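Local coordinates for protein 2-keto-3-deoxygluconate kinase (Thermotoga maritima, PDB 2AFB) that probably catalyses the ATP-dependent phosphorylation of the sugar acid 2-keto-3-deoxygluconate, as a member of the pfkB family of carbohydrate kinases, at residues M22-P27 with D40-G45; P28-I33 with I104-R109; Y62-L67 with F130-I135; C175-R180 with E211-I216. One frame throughout, in Å; residues are numbered along the deposited sequence.

Contact 1: residues M22-P27 with D40-G45; sequences MLRLSP and DVTYGG
Thr-42 CG2 lies over one face of the Arg-24 guanidinium, offset toward the rim and 3.8 Å from NE, whereas Leu-23 CD1 meets the Tyr-43 ring obliquely, 3.6 Å from CE2. Arg-24 NE donates to a water that also gives a proton to Asp-40 O and bonds Ser-26 OG at 2.6 Å; NH1 is salt-bridged to Asp-286 and Asp-328. The chi1 of Leu-23 (171°) sets CG beside the carbonyl carbon and carries CD1 to both Tyr-43 and Val-41, reaching Val-41 CG1 at 3.8 Å. Leu-25 CD2 runs alongside Val-41 CG2. Six backbone hydrogen bonds join the antiparallel strands, from Met-22 N to Gly-44 O (2.8 Å) through to the Ser-26 and Asp-40 pair. Exchanging Tyr-43 for an alanine would probably strip Leu-23 CD1 of its aromatic partner and open a gap beside helix 71-82, on which the ring also packs. The hairpin is thus two-faced: Leu-23 and Leu-25 pack against Phe-101 and Leu-25 of a second subunit, while the face of Arg-24 and Ser-26 carries the water-linked and ion-paired groups, consistent with the beta-sheet lid through which some pfkB kinases dimerise.

Contact 2: residues P28-I33 with I104-R109; sequences PDHKRI and IGASQR
A type I' turn from Pro-28 to Lys-31 brings the CA of His-30 to 5.7 Å from that of Ile-104, just ahead of the type II' turn from Ala-106 to Arg-109. His-30 ND1 donates to Ile-104 O over 3.0 Å, almost straight (171°) and in the ring plane, although it comes from above the plane of that carbonyl. Ala-106 CB sits over the ring centre as a CH-pi contact, 4.2 Å from the centroid. Arg-109 leaves its turn with CG opposite the backbone N (chi1 -174°) and bends at chi3, which brings NH2 to His-30 O in a weak bond; NH2 is also bonded to Thr-324 O of a third subunit. NH1 of Arg-109 donates to a water 2.9 Å away, within bonding distance of both Ile-104 O and Lys-31 O. Over one face of the Arg-109 guanidinium lies Arg-32 CG, 3.8 Å from NH1, and the two guanidinium planes are only 17° apart. The like charges are probably eased by Glu-103 and by Glu-336 of the third subunit, both salt-bridged to Arg-32 NH2, while Arg-32 NH1 donates to Val-331 O of that subunit. The first loop links strands 22-26 and 38-44, the second 99-103 and 112-116, so the contact ties two connections at one end of the four-stranded sheet, where the third subunit packs against Ala-106 and Arg-109.

Contact 3: residues Y62-L67 with F130-I135; sequences YFVTKL and FDWEKI
A chi1 of -179° puts Val-64 CG1 opposite its backbone N and leaves CG2 opposite the carbonyl carbon, a split that sends one methyl to Phe-130 and the other to Ile-135. CG1 of Val-64 lies 3.6 Å from Phe-130 CD1, the two side chains sliding past each other in opposite directions, and 4.0 Å from Trp-132 CH2. CG2 of Val-64 reaches Ile-135 CG2 tip to tip at 3.9 Å. The ring of Phe-130 turns its edge to the strand backbone, with CE1 3.4 Å from Thr-65 O, which lies near the ring plane. Phe-130 CB and Ile-135 CD1 both rest over one face of the Trp-132 indole, toward its rim, and both aromatic residues meet Phe-18 edge-to-face. With a serine in place of Phe-130, Val-64 CG1 would probably lose its nearest partner across the contact, and a gap would be likely to open beside Thr-65 and Phe-18. No hydrogen bond spans the two segments. Strand 60-67 and the short helix 132-135 are therefore joined here mainly by apolar packing, while the charge at the margin is met elsewhere, Lys-66 NZ pairing with Asp-129.

Contact 4: residues C175-R180 with E211-I216; sequences CDLNYR and EKVLGI
The carbonyl O of Tyr-179, the residue whose ring covers Lys-212, accepts an almost straight (170°) hydrogen bond from Arg-180 NH1 at 3.2 Å. It lies in the guanidinium plane of Arg-180, while the donor stands above the plane of the carbonyl. Both NH1 and NH2 of Arg-180 also reach Asn-178 OD1 in weak bonds, and Tyr-179 N donates to Asp-209 OD1, so the backbone round the tyrosine is held at both its polar atoms. Across the contact everything is apolar. A chi1 of 180° turns the Tyr-179 ring away from its own N and over the helix, where Lys-212 CB makes a CH-pi contact 4.0 Å from the ring centroid. Lys-212 CG comes 3.7 Å from Tyr-179 CD2, but the chain then bends at chi2. Val-213 CG2 packs against Tyr-179 CB at 3.7 Å. Its other methyl, CG1, meets Leu-177 CD2 at 4.1 Å; the Leu-177 and Leu-214 side chains cross at about a right angle, with Leu-177 CD1 4.1 Å from Leu-214 CG. Met-193 of helix 186-196 packs on both Leu-177 and Val-213. Strands 172-176 and 202-205 are parallel neighbours joined through that helix, a beta-alpha-beta crossover, and helix 207-214 follows the second strand to pack against the loop leaving the first, as in the alpha/beta core of the ribokinase fold.

Contact 1 lies in the four-stranded sheet and contact 2 in the loops at one end of it, their centres 15 Å apart. They touch where Asp-40 OD2 packs 3.6 Å from Pro-28 CA, and their segments alternate along the chain. Contacts 3 and 4 instead lie on the nine-stranded sheet, 25 Å apart between centres, at strands 60-67 and 172-176, with strands 14-18 and 139-145 between them. Contacts 2 and 3 also alternate, their centres 36 Å apart on opposite sides of the chain's centre, and contact 4 comes last. Subunit interfaces thus reach contacts 1 and 2, while contacts 3 and 4 lie within the alpha/beta body, where no other chain of the assembly touches them.

Contact 1: residues M22-P27 with D40-G45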
loop_
_atom_site.group_PDB
_atom_site.type_symbol
_atom_site.label_atom_id
_atom_site.label_comp_id
_atom_site.label_asym_id
_atom_site.label_seq_id
_atom_site.Cartn_x
_atom_site.Cartn_y
_atom_site.Cartn_z
HETATM N N MSE A 22 8.288 -15.300 17.211
HETATM C CA MSE A 22 7.744 -15.797 15.982
HETATM C C MSE A 22 7.576 -14.683 14.998
HETATM O O MSE A 22 7.358 -13.533 15.384
HETATM C CB MSE A 22 6.372 -16.408 16.197
HETATM C CG MSE A 22 6.421 -17.595 17.014
HETATM SE SE MSE A 22 4.654 -18.248 17.444
HETATM C CE MSE A 22 4.027 -16.829 18.828
ATOM N N LEU A 23 7.628 -15.060 13.727
ATOM C CA LEU A 23 7.125 -14.195 12.659
ATOM C C LEU A 23 5.604 -14.077 12.734
ATOM O O LEU A 23 4.927 -15.104 12.724
ATOM C CB LEU A 23 7.485 -14.789 11.311
ATOM C CG LEU A 23 6.818 -14.096 10.081
ATOM C CD1 LEU A 23 7.278 -12.691 9.827
ATOM C CD2 LEU A 23 7.071 -14.943 8.838
ATOM N N ARG A 24 5.067 -12.851 12.769
ATOM C CA ARG A 24 3.633 -12.651 12.774
ATOM C C ARG A 24 3.145 -12.077 11.431
ATOM O O ARG A 24 3.650 -11.079 10.941
ATOM C CB ARG A 24 3.213 -11.741 13.877
ATOM C CG ARG A 24 1.732 -11.865 14.191
ATOM C CD ARG A 24 1.290 -10.784 15.162
ATOM N NE ARG A 24 0.790 -9.634 14.463
ATOM C CZ ARG A 24 0.207 -8.571 15.007
ATOM N NH1 ARG A 24 0.046 -8.430 16.318
ATOM N NH2 ARG A 24 -0.227 -7.620 14.190
ATOM N N LEU A 25 2.136 -12.735 10.877
ATOM C CA LEU A 25 1.622 -12.404 9.557
ATOM C C LEU A 25 0.166 -12.057 9.734
ATOM O O LEU A 25 -0.612 -12.905 10.139
ATOM C CB LEU A 25 1.811 -13.543 8.617
ATOM C CG LEU A 25 3.250 -13.992 8.244
ATOM C CD1 LEU A 25 3.123 -15.167 7.341
ATOM C CD2 LEU A 25 4.107 -12.905 7.579
ATOM N N SER A 26 -0.200 -10.795 9.505
ATOM C CA SER A 26 -1.592 -10.371 9.690
ATOM C C SER A 26 -2.108 -9.643 8.472
ATOM O O SER A 26 -1.378 -8.816 7.933
ATOM C CB SER A 26 -1.777 -9.506 10.945
ATOM O OG SER A 26 -0.807 -8.471 10.951
ATOM N N PRO A 27 -3.350 -9.990 7.991
ATOM C CA PRO A 27 -3.816 -9.212 6.889
ATOM C C PRO A 27 -4.107 -7.762 7.350
ATOM O O PRO A 27 -4.411 -7.550 8.515
ATOM C CB PRO A 27 -5.105 -9.926 6.471
ATOM C CG PRO A 27 -5.082 -11.323 7.107
ATOM C CD PRO A 27 -4.306 -11.072 8.356
ATOM N N ASP A 40 0.891 -7.933 6.630
ATOM C CA ASP A 40 1.722 -7.123 7.484
ATOM C C ASP A 40 2.610 -8.062 8.261
ATOM O O ASP A 40 2.171 -9.114 8.667
ATOM C CB ASP A 40 0.862 -6.304 8.430
ATOM C CG ASP A 40 0.008 -5.278 7.681
ATOM O OD1 ASP A 40 0.524 -4.754 6.683
ATOM O OD2 ASP A 40 -1.126 -4.962 8.082
ATOM N N VAL A 41 3.859 -7.652 8.414
ATOM C CA VAL A 41 4.931 -8.426 9.008
ATOM C C VAL A 41 5.381 -7.743 10.282
ATOM O O VAL A 41 5.546 -6.555 10.316
ATOM C CB VAL A 41 6.174 -8.497 8.079
ATOM C CG1 VAL A 41 7.402 -9.003 8.821
ATOM C CG2 VAL A 41 5.880 -9.414 6.897
ATOM N N THR A 42 5.517 -8.534 11.327
ATOM C CA THR A 42 6.191 -8.145 12.547
ATOM C C THR A 42 6.700 -9.378 13.269
ATOM O O THR A 42 6.543 -10.510 12.796
ATOM C CB THR A 42 5.331 -7.222 13.463
ATOM O OG1 THR A 42 6.202 -6.582 14.418
ATOM C CG2 THR A 42 4.207 -8.000 14.193
ATOM N N TYR A 43 7.378 -9.183 14.392
ATOM C CA TYR A 43 7.955 -10.304 15.108
ATOM C C TYR A 43 7.537 -10.170 16.562
ATOM O O TYR A 43 7.631 -9.090 17.128
ATOM C CB TYR A 43 9.495 -10.352 14.914
ATOM C CG TYR A 43 9.867 -10.580 13.466
ATOM C CD1 TYR A 43 9.999 -9.521 12.594
ATOM C CD2 TYR A 43 10.068 -11.870 12.965
ATOM C CE1 TYR A 43 10.269 -9.739 11.254
ATOM C CE2 TYR A 43 10.356 -12.088 11.661
ATOM C CZ TYR A 43 10.433 -11.032 10.796
ATOM O OH TYR A 43 10.728 -11.270 9.475
ATOM N N GLY A 44 7.069 -11.246 17.180
ATOM C CA GLY A 44 6.824 -11.185 18.624
ATOM C C GLY A 44 6.624 -12.491 19.327
ATOM O O GLY A 44 6.695 -13.535 18.713
ATOM N N GLY A 45 6.292 -12.416 20.602
ATOM C CA GLY A 45 6.160 -13.611 21.471
ATOM C C GLY A 45 6.133 -13.111 22.904
ATOM O O GLY A 45 6.740 -12.098 23.196
HETATM O O HOH W 1 1.720 -8.883 11.627
HETATM O O HOH W 2 -2.220 -6.303 10.188
#

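Contact 2: residues P28-I33 with I104-R109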
loop_
_atom_site.group_PDB
_atom_site.type_symbol
_atom_site.label_atom_id
_atom_site.label_comp_id
_atom_site.label_asym_id
_atom_site.label_seq_id
_atom_site.Cartn_x
_atom_site.Cartn_y
_atom_site.Cartn_z
ATOM N N PRO A 28 -4.031 -6.803 6.436
ATOM C CA PRO A 28 -4.391 -5.425 6.751
ATOM C C PRO A 28 -5.894 -5.179 6.787
ATOM O O PRO A 28 -6.688 -5.903 6.133
ATOM C CB PRO A 28 -3.732 -4.606 5.610
ATOM C CG PRO A 28 -3.702 -5.613 4.390
ATOM C CD PRO A 28 -3.610 -6.993 5.016
ATOM N N ASP A 29 -6.297 -4.195 7.586
ATOM C CA ASP A 29 -7.644 -3.606 7.464
ATOM C C ASP A 29 -8.798 -4.568 7.776
ATOM O O ASP A 29 -9.910 -4.467 7.198
ATOM C CB ASP A 29 -7.831 -3.056 6.059
ATOM C CG ASP A 29 -6.810 -1.991 5.708
ATOM O OD1 ASP A 29 -6.512 -1.117 6.592
ATOM O OD2 ASP A 29 -6.333 -2.011 4.536
ATOM N N HIS A 30 -8.576 -5.443 8.738
ATOM C CA HIS A 30 -9.587 -6.380 9.180
ATOM C C HIS A 30 -9.981 -7.406 8.107
ATOM O O HIS A 30 -10.947 -8.092 8.266
ATOM C CB HIS A 30 -10.829 -5.654 9.686
ATOM C CG HIS A 30 -10.614 -4.888 10.946
ATOM N ND1 HIS A 30 -10.120 -5.480 12.093
ATOM C CD2 HIS A 30 -10.855 -3.591 11.257
ATOM C CE1 HIS A 30 -10.046 -4.572 13.052
ATOM N NE2 HIS A 30 -10.490 -3.422 12.577
ATOM N N LYS A 31 -9.166 -7.541 7.067
ATOM C CA LYS A 31 -9.251 -8.633 6.127
ATOM C C LYS A 31 -8.966 -9.970 6.777
ATOM O O LYS A 31 -8.221 -10.092 7.751
ATOM C CB LYS A 31 -8.348 -8.407 4.904
ATOM C CG LYS A 31 -8.817 -7.278 3.916
ATOM C CD LYS A 31 -7.718 -6.976 2.753
ATOM C CE LYS A 31 -8.198 -7.219 1.251
ATOM N NZ LYS A 31 -7.075 -7.512 0.121
ATOM N N ARG A 32 -9.672 -10.981 6.266
ATOM C CA ARG A 32 -9.430 -12.347 6.627
ATOM C C ARG A 32 -8.336 -12.933 5.725
ATOM O O ARG A 32 -8.042 -12.438 4.669
ATOM C CB ARG A 32 -10.732 -13.170 6.549
ATOM C CG ARG A 32 -11.817 -12.608 7.411
ATOM C CD ARG A 32 -12.890 -13.603 7.832
ATOM N NE ARG A 32 -12.325 -14.592 8.710
ATOM C CZ ARG A 32 -13.008 -15.614 9.233
ATOM N NH1 ARG A 32 -14.290 -15.822 8.953
ATOM N NH2 ARG A 32 -12.369 -16.467 10.003
ATOM N N ILE A 33 -7.710 -13.977 6.207
ATOM C CA ILE A 33 -6.637 -14.631 5.482
ATOM C C ILE A 33 -7.054 -14.993 4.075
ATOM O O ILE A 33 -6.320 -14.745 3.122
ATOM C CB ILE A 33 -6.111 -15.869 6.263
ATOM C CG1 ILE A 33 -5.410 -15.382 7.544
ATOM C CG2 ILE A 33 -5.176 -16.702 5.371
ATOM C CD1 ILE A 33 -5.320 -16.408 8.801
ATOM N N ILE A 104 -7.111 -9.949 12.712
ATOM C CA ILE A 104 -7.561 -9.027 13.744
ATOM C C ILE A 104 -9.082 -8.817 13.605
ATOM O O ILE A 104 -9.591 -8.356 12.542
ATOM C CB ILE A 104 -6.816 -7.690 13.662
ATOM C CG1 ILE A 104 -5.320 -7.958 13.859
ATOM C CG2 ILE A 104 -7.355 -6.712 14.695
ATOM C CD1 ILE A 104 -4.470 -6.763 13.591
ATOM N N GLY A 105 -9.790 -9.162 14.675
ATOM C CA GLY A 105 -11.245 -9.188 14.613
ATOM C C GLY A 105 -11.872 -7.790 14.813
ATOM O O GLY A 105 -11.202 -6.786 15.013
ATOM N N ALA A 106 -13.176 -7.771 14.804
ATOM C CA ALA A 106 -13.905 -6.565 14.974
ATOM C C ALA A 106 -15.256 -6.947 15.451
ATOM O O ALA A 106 -15.870 -7.919 14.950
ATOM C CB ALA A 106 -13.990 -5.800 13.641
ATOM N N SER A 107 -15.720 -6.164 16.419
ATOM C CA SER A 107 -17.041 -6.256 16.921
ATOM C C SER A 107 -17.310 -7.754 17.280
ATOM O O SER A 107 -16.527 -8.342 18.003
ATOM C CB SER A 107 -18.027 -5.623 15.932
ATOM O OG SER A 107 -19.331 -5.496 16.535
ATOM N N GLN A 108 -18.377 -8.369 16.765
ATOM C CA GLN A 108 -18.700 -9.773 17.150
ATOM C C GLN A 108 -17.793 -10.836 16.546
ATOM O O GLN A 108 -17.936 -12.020 16.884
ATOM C CB GLN A 108 -20.153 -10.088 16.814
ATOM C CG GLN A 108 -21.149 -9.421 17.759
ATOM C CD GLN A 108 -21.369 -7.939 17.514
ATOM O OE1 GLN A 108 -21.175 -7.439 16.409
ATOM N NE2 GLN A 108 -21.837 -7.239 18.543
ATOM N N ARG A 109 -16.912 -10.437 15.606
ATOM C CA ARG A 109 -15.961 -11.378 15.010
ATOM C C ARG A 109 -14.645 -11.393 15.781
ATOM O O ARG A 109 -13.886 -10.451 15.705
ATOM C CB ARG A 109 -15.717 -11.102 13.521
ATOM C CG ARG A 109 -14.819 -12.213 12.874
ATOM C CD ARG A 109 -14.814 -12.199 11.362
ATOM N NE ARG A 109 -14.338 -10.928 10.788
ATOM C CZ ARG A 109 -13.068 -10.566 10.633
ATOM N NH1 ARG A 109 -12.072 -11.360 10.986
ATOM N NH2 ARG A 109 -12.793 -9.407 10.068
HETATM O O HOH W 3 -9.565 -10.062 10.382
HETATM O O HOH W 4 -6.766 -8.889 9.934
#

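Contact 3: residues Y62-L67 with F130-I135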
loop_
_atom_site.group_PDB
_atom_site.type_symbol
_atom_site.label_atom_id
_atom_site.label_comp_id
_atom_site.label_asym_id
_atom_site.label_seq_id
_atom_site.Cartn_x
_atom_site.Cartn_y
_atom_site.Cartn_z
ATOM N N TYR A 62 17.776 -8.414 27.956
ATOM C CA TYR A 62 18.290 -9.429 27.018
ATOM C C TYR A 62 17.197 -10.442 26.807
ATOM O O TYR A 62 16.552 -10.870 27.762
ATOM C CB TYR A 62 19.502 -10.156 27.568
ATOM C CG TYR A 62 20.688 -9.293 27.836
ATOM C CD1 TYR A 62 20.716 -8.431 28.916
ATOM C CD2 TYR A 62 21.827 -9.372 27.026
ATOM C CE1 TYR A 62 21.840 -7.626 29.164
ATOM C CE2 TYR A 62 22.955 -8.591 27.280
ATOM C CZ TYR A 62 22.944 -7.722 28.353
ATOM O OH TYR A 62 24.056 -6.944 28.612
ATOM N N PHE A 63 17.002 -10.840 25.562
ATOM C CA PHE A 63 16.062 -11.899 25.265
ATOM C C PHE A 63 16.859 -13.129 24.858
ATOM O O PHE A 63 17.725 -13.067 23.985
ATOM C CB PHE A 63 15.136 -11.494 24.127
ATOM C CG PHE A 63 14.160 -12.555 23.726
ATOM C CD1 PHE A 63 13.276 -13.051 24.641
ATOM C CD2 PHE A 63 14.086 -13.011 22.403
ATOM C CE1 PHE A 63 12.353 -14.011 24.297
ATOM C CE2 PHE A 63 13.164 -13.950 22.046
ATOM C CZ PHE A 63 12.273 -14.453 23.004
ATOM N N VAL A 64 16.541 -14.247 25.493
ATOM C CA VAL A 64 17.229 -15.487 25.237
ATOM C C VAL A 64 16.313 -16.402 24.422
ATOM O O VAL A 64 15.194 -16.659 24.818
ATOM C CB VAL A 64 17.595 -16.171 26.544
ATOM C CG1 VAL A 64 18.354 -17.492 26.262
ATOM C CG2 VAL A 64 18.383 -15.219 27.397
ATOM N N THR A 65 16.817 -16.895 23.303
ATOM C CA THR A 65 16.063 -17.778 22.431
ATOM C C THR A 65 17.033 -18.446 21.442
ATOM O O THR A 65 18.252 -18.320 21.570
ATOM C CB THR A 65 14.904 -17.045 21.690
ATOM O OG1 THR A 65 13.966 -18.011 21.229
ATOM C CG2 THR A 65 15.375 -16.208 20.487
ATOM N N LYS A 66 16.468 -19.210 20.509
ATOM C CA LYS A 66 17.186 -19.776 19.377
ATOM C C LYS A 66 16.415 -19.372 18.125
ATOM O O LYS A 66 15.167 -19.416 18.094
ATOM C CB LYS A 66 17.309 -21.335 19.499
ATOM C CG LYS A 66 18.322 -21.919 18.570
ATOM C CD LYS A 66 18.410 -23.403 18.670
ATOM C CE LYS A 66 19.693 -23.956 17.992
ATOM N NZ LYS A 66 19.774 -25.476 18.127
ATOM N N LEU A 67 17.160 -18.908 17.123
ATOM C CA LEU A 67 16.615 -18.601 15.815
ATOM C C LEU A 67 17.452 -19.231 14.740
ATOM O O LEU A 67 18.657 -19.401 14.937
ATOM C CB LEU A 67 16.615 -17.088 15.583
ATOM C CG LEU A 67 15.654 -16.340 16.506
ATOM C CD1 LEU A 67 15.873 -14.871 16.426
ATOM C CD2 LEU A 67 14.225 -16.698 16.138
ATOM N N PHE A 130 22.532 -23.072 25.664
ATOM C CA PHE A 130 22.438 -21.935 26.594
ATOM C C PHE A 130 23.331 -22.088 27.820
ATOM O O PHE A 130 23.258 -23.100 28.521
ATOM C CB PHE A 130 20.989 -21.762 27.096
ATOM C CG PHE A 130 20.001 -21.689 26.008
ATOM C CD1 PHE A 130 19.911 -20.531 25.208
ATOM C CD2 PHE A 130 19.166 -22.763 25.730
ATOM C CE1 PHE A 130 18.994 -20.452 24.149
ATOM C CE2 PHE A 130 18.249 -22.699 24.669
ATOM C CZ PHE A 130 18.168 -21.533 23.865
ATOM N N ASP A 131 24.124 -21.046 28.077
ATOM C CA ASP A 131 25.087 -20.985 29.161
ATOM C C ASP A 131 24.496 -20.084 30.215
ATOM O O ASP A 131 24.653 -18.864 30.153
ATOM C CB ASP A 131 26.415 -20.415 28.651
ATOM C CG ASP A 131 27.524 -20.517 29.671
ATOM O OD1 ASP A 131 27.237 -20.800 30.857
ATOM O OD2 ASP A 131 28.695 -20.312 29.275
ATOM N N TRP A 132 23.786 -20.692 31.158
ATOM C CA TRP A 132 22.945 -19.936 32.067
ATOM C C TRP A 132 23.756 -19.160 33.060
ATOM O O TRP A 132 23.359 -18.072 33.466
ATOM C CB TRP A 132 21.915 -20.833 32.760
ATOM C CG TRP A 132 20.852 -21.266 31.780
ATOM C CD1 TRP A 132 20.659 -22.522 31.276
ATOM C CD2 TRP A 132 19.874 -20.432 31.156
ATOM N NE1 TRP A 132 19.609 -22.516 30.385
ATOM C CE2 TRP A 132 19.127 -21.240 30.286
ATOM C CE3 TRP A 132 19.554 -19.064 31.248
ATOM C CZ2 TRP A 132 18.051 -20.746 29.552
ATOM C CZ3 TRP A 132 18.511 -18.578 30.505
ATOM C CH2 TRP A 132 17.766 -19.412 29.669
ATOM N N GLU A 133 24.922 -19.697 33.405
ATOM C CA GLU A 133 25.871 -19.002 34.245
ATOM C C GLU A 133 26.362 -17.713 33.622
ATOM O O GLU A 133 26.648 -16.781 34.337
ATOM C CB GLU A 133 27.098 -19.904 34.546
ATOM C CG GLU A 133 26.791 -21.109 35.421
ATOM C CD GLU A 133 26.502 -20.722 36.880
ATOM O OE1 GLU A 133 26.768 -19.550 37.248
ATOM O OE2 GLU A 133 26.007 -21.587 37.644
ATOM N N LYS A 134 26.538 -17.685 32.299
ATOM C CA LYS A 134 26.994 -16.473 31.576
ATOM C C LYS A 134 25.816 -15.492 31.399
ATOM O O LYS A 134 25.891 -14.304 31.739
ATOM C CB LYS A 134 27.614 -16.886 30.222
ATOM C CG LYS A 134 28.110 -15.763 29.306
ATOM N N ILE A 135 24.710 -16.033 30.903
ATOM C CA ILE A 135 23.485 -15.300 30.692
ATOM C C ILE A 135 23.042 -14.527 31.950
ATOM O O ILE A 135 22.744 -13.329 31.869
ATOM C CB ILE A 135 22.341 -16.253 30.222
ATOM C CG1 ILE A 135 22.590 -16.754 28.804
ATOM C CG2 ILE A 135 20.943 -15.566 30.273
ATOM C CD1 ILE A 135 21.750 -18.016 28.446
#

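Contact 4: residues C175-R180 with E211-I216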
loop_
_atom_site.group_PDB
_atom_site.type_symbol
_atom_site.label_atom_id
_atom_site.label_comp_id
_atom_site.label_asym_id
_atom_site.label_seq_id
_atom_site.Cartn_x
_atom_site.Cartn_y
_atom_site.Cartn_z
ATOM N N CYS A 175 7.096 -15.258 36.653
ATOM C CA CYS A 175 6.423 -16.141 35.718
ATOM C C CYS A 175 5.032 -15.589 35.393
ATOM O O CYS A 175 4.255 -15.324 36.294
ATOM C CB CYS A 175 6.267 -17.530 36.334
ATOM S SG CYS A 175 5.388 -18.758 35.316
ATOM N N ASP A 176 4.738 -15.423 34.118
ATOM C CA ASP A 176 3.358 -15.247 33.647
ATOM C C ASP A 176 2.816 -16.628 33.226
ATOM O O ASP A 176 3.311 -17.218 32.290
ATOM C CB ASP A 176 3.321 -14.264 32.450
ATOM C CG ASP A 176 1.884 -13.934 31.963
ATOM O OD1 ASP A 176 0.919 -14.717 32.245
ATOM O OD2 ASP A 176 1.740 -12.878 31.274
ATOM N N LEU A 177 1.794 -17.119 33.921
ATOM C CA LEU A 177 1.334 -18.469 33.745
ATOM C C LEU A 177 0.874 -18.755 32.318
ATOM O O LEU A 177 1.123 -19.844 31.816
ATOM C CB LEU A 177 0.216 -18.810 34.733
ATOM C CG LEU A 177 0.517 -18.807 36.229
ATOM C CD1 LEU A 177 -0.794 -19.188 36.950
ATOM C CD2 LEU A 177 1.601 -19.793 36.576
ATOM N N ASN A 178 0.231 -17.802 31.664
ATOM C CA ASN A 178 -0.117 -17.957 30.245
ATOM C C ASN A 178 -0.597 -19.360 29.826
ATOM O O ASN A 178 -0.004 -19.983 28.928
ATOM C CB ASN A 178 1.104 -17.600 29.375
ATOM C CG ASN A 178 1.088 -16.177 28.882
ATOM O OD1 ASN A 178 0.030 -15.558 28.702
ATOM N ND2 ASN A 178 2.273 -15.646 28.648
ATOM N N TYR A 179 -1.631 -19.872 30.482
ATOM C CA TYR A 179 -2.187 -21.166 30.103
ATOM C C TYR A 179 -2.786 -21.086 28.700
ATOM O O TYR A 179 -3.580 -20.201 28.411
ATOM C CB TYR A 179 -3.272 -21.692 31.055
ATOM C CG TYR A 179 -3.821 -23.044 30.609
ATOM C CD1 TYR A 179 -3.029 -24.188 30.643
ATOM C CD2 TYR A 179 -5.114 -23.168 30.084
ATOM C CE1 TYR A 179 -3.521 -25.430 30.214
ATOM C CE2 TYR A 179 -5.598 -24.393 29.632
ATOM C CZ TYR A 179 -4.801 -25.518 29.692
ATOM O OH TYR A 179 -5.306 -26.732 29.255
ATOM N N ARG A 180 -2.386 -22.032 27.857
ATOM C CA ARG A 180 -2.973 -22.242 26.528
ATOM C C ARG A 180 -3.374 -23.705 26.376
ATOM O O ARG A 180 -2.536 -24.609 26.395
ATOM C CB ARG A 180 -1.962 -21.882 25.468
ATOM C CG ARG A 180 -1.449 -20.438 25.582
ATOM C CD ARG A 180 -2.561 -19.422 25.318
ATOM N NE ARG A 180 -2.046 -18.072 25.172
ATOM C CZ ARG A 180 -1.891 -17.201 26.163
ATOM N NH1 ARG A 180 -2.220 -17.499 27.415
ATOM N NH2 ARG A 180 -1.379 -16.021 25.898
ATOM N N GLU A 211 -6.858 -21.046 37.961
ATOM C CA GLU A 211 -7.691 -22.253 38.087
ATOM C C GLU A 211 -6.978 -23.393 37.376
ATOM O O GLU A 211 -6.789 -24.442 37.955
ATOM C CB GLU A 211 -9.100 -22.065 37.516
ATOM N N LYS A 212 -6.546 -23.175 36.143
ATOM C CA LYS A 212 -6.027 -24.255 35.306
ATOM C C LYS A 212 -4.660 -24.739 35.734
ATOM O O LYS A 212 -4.445 -25.937 35.876
ATOM C CB LYS A 212 -5.928 -23.842 33.836
ATOM C CG LYS A 212 -7.264 -23.704 33.094
ATOM C CD LYS A 212 -8.022 -25.030 32.997
ATOM C CE LYS A 212 -9.172 -24.969 31.957
ATOM N NZ LYS A 212 -10.268 -25.908 32.358
ATOM N N VAL A 213 -3.721 -23.817 35.888
ATOM C CA VAL A 213 -2.338 -24.209 36.116
ATOM C C VAL A 213 -2.052 -24.508 37.579
ATOM O O VAL A 213 -1.192 -25.306 37.881
ATOM C CB VAL A 213 -1.353 -23.133 35.626
ATOM C CG1 VAL A 213 0.093 -23.554 35.911
ATOM C CG2 VAL A 213 -1.550 -22.892 34.149
ATOM N N LEU A 214 -2.732 -23.823 38.484
ATOM C CA LEU A 214 -2.458 -23.978 39.885
ATOM C C LEU A 214 -3.555 -24.751 40.596
ATOM O O LEU A 214 -3.367 -25.166 41.732
ATOM C CB LEU A 214 -2.238 -22.617 40.548
ATOM C CG LEU A 214 -1.009 -21.805 40.123
ATOM C CD1 LEU A 214 -0.839 -20.611 41.076
ATOM C CD2 LEU A 214 0.273 -22.626 40.076
ATOM N N GLY A 215 -4.690 -24.950 39.930
ATOM C CA GLY A 215 -5.830 -25.620 40.553
ATOM C C GLY A 215 -6.469 -24.835 41.684
ATOM O O GLY A 215 -7.086 -25.414 42.565
ATOM N N ILE A 216 -6.343 -23.521 41.670
ATOM C CA ILE A 216 -6.955 -22.724 42.712
ATOM C C ILE A 216 -8.069 -21.860 42.144
ATOM O O ILE A 216 -7.928 -21.279 41.066
ATOM C CB ILE A 216 -5.930 -21.840 43.413
ATOM C CG1 ILE A 216 -4.902 -22.722 44.135
ATOM C CG2 ILE A 216 -6.642 -20.917 44.410
ATOM C CD1 ILE A 216 -3.719 -21.963 44.762
#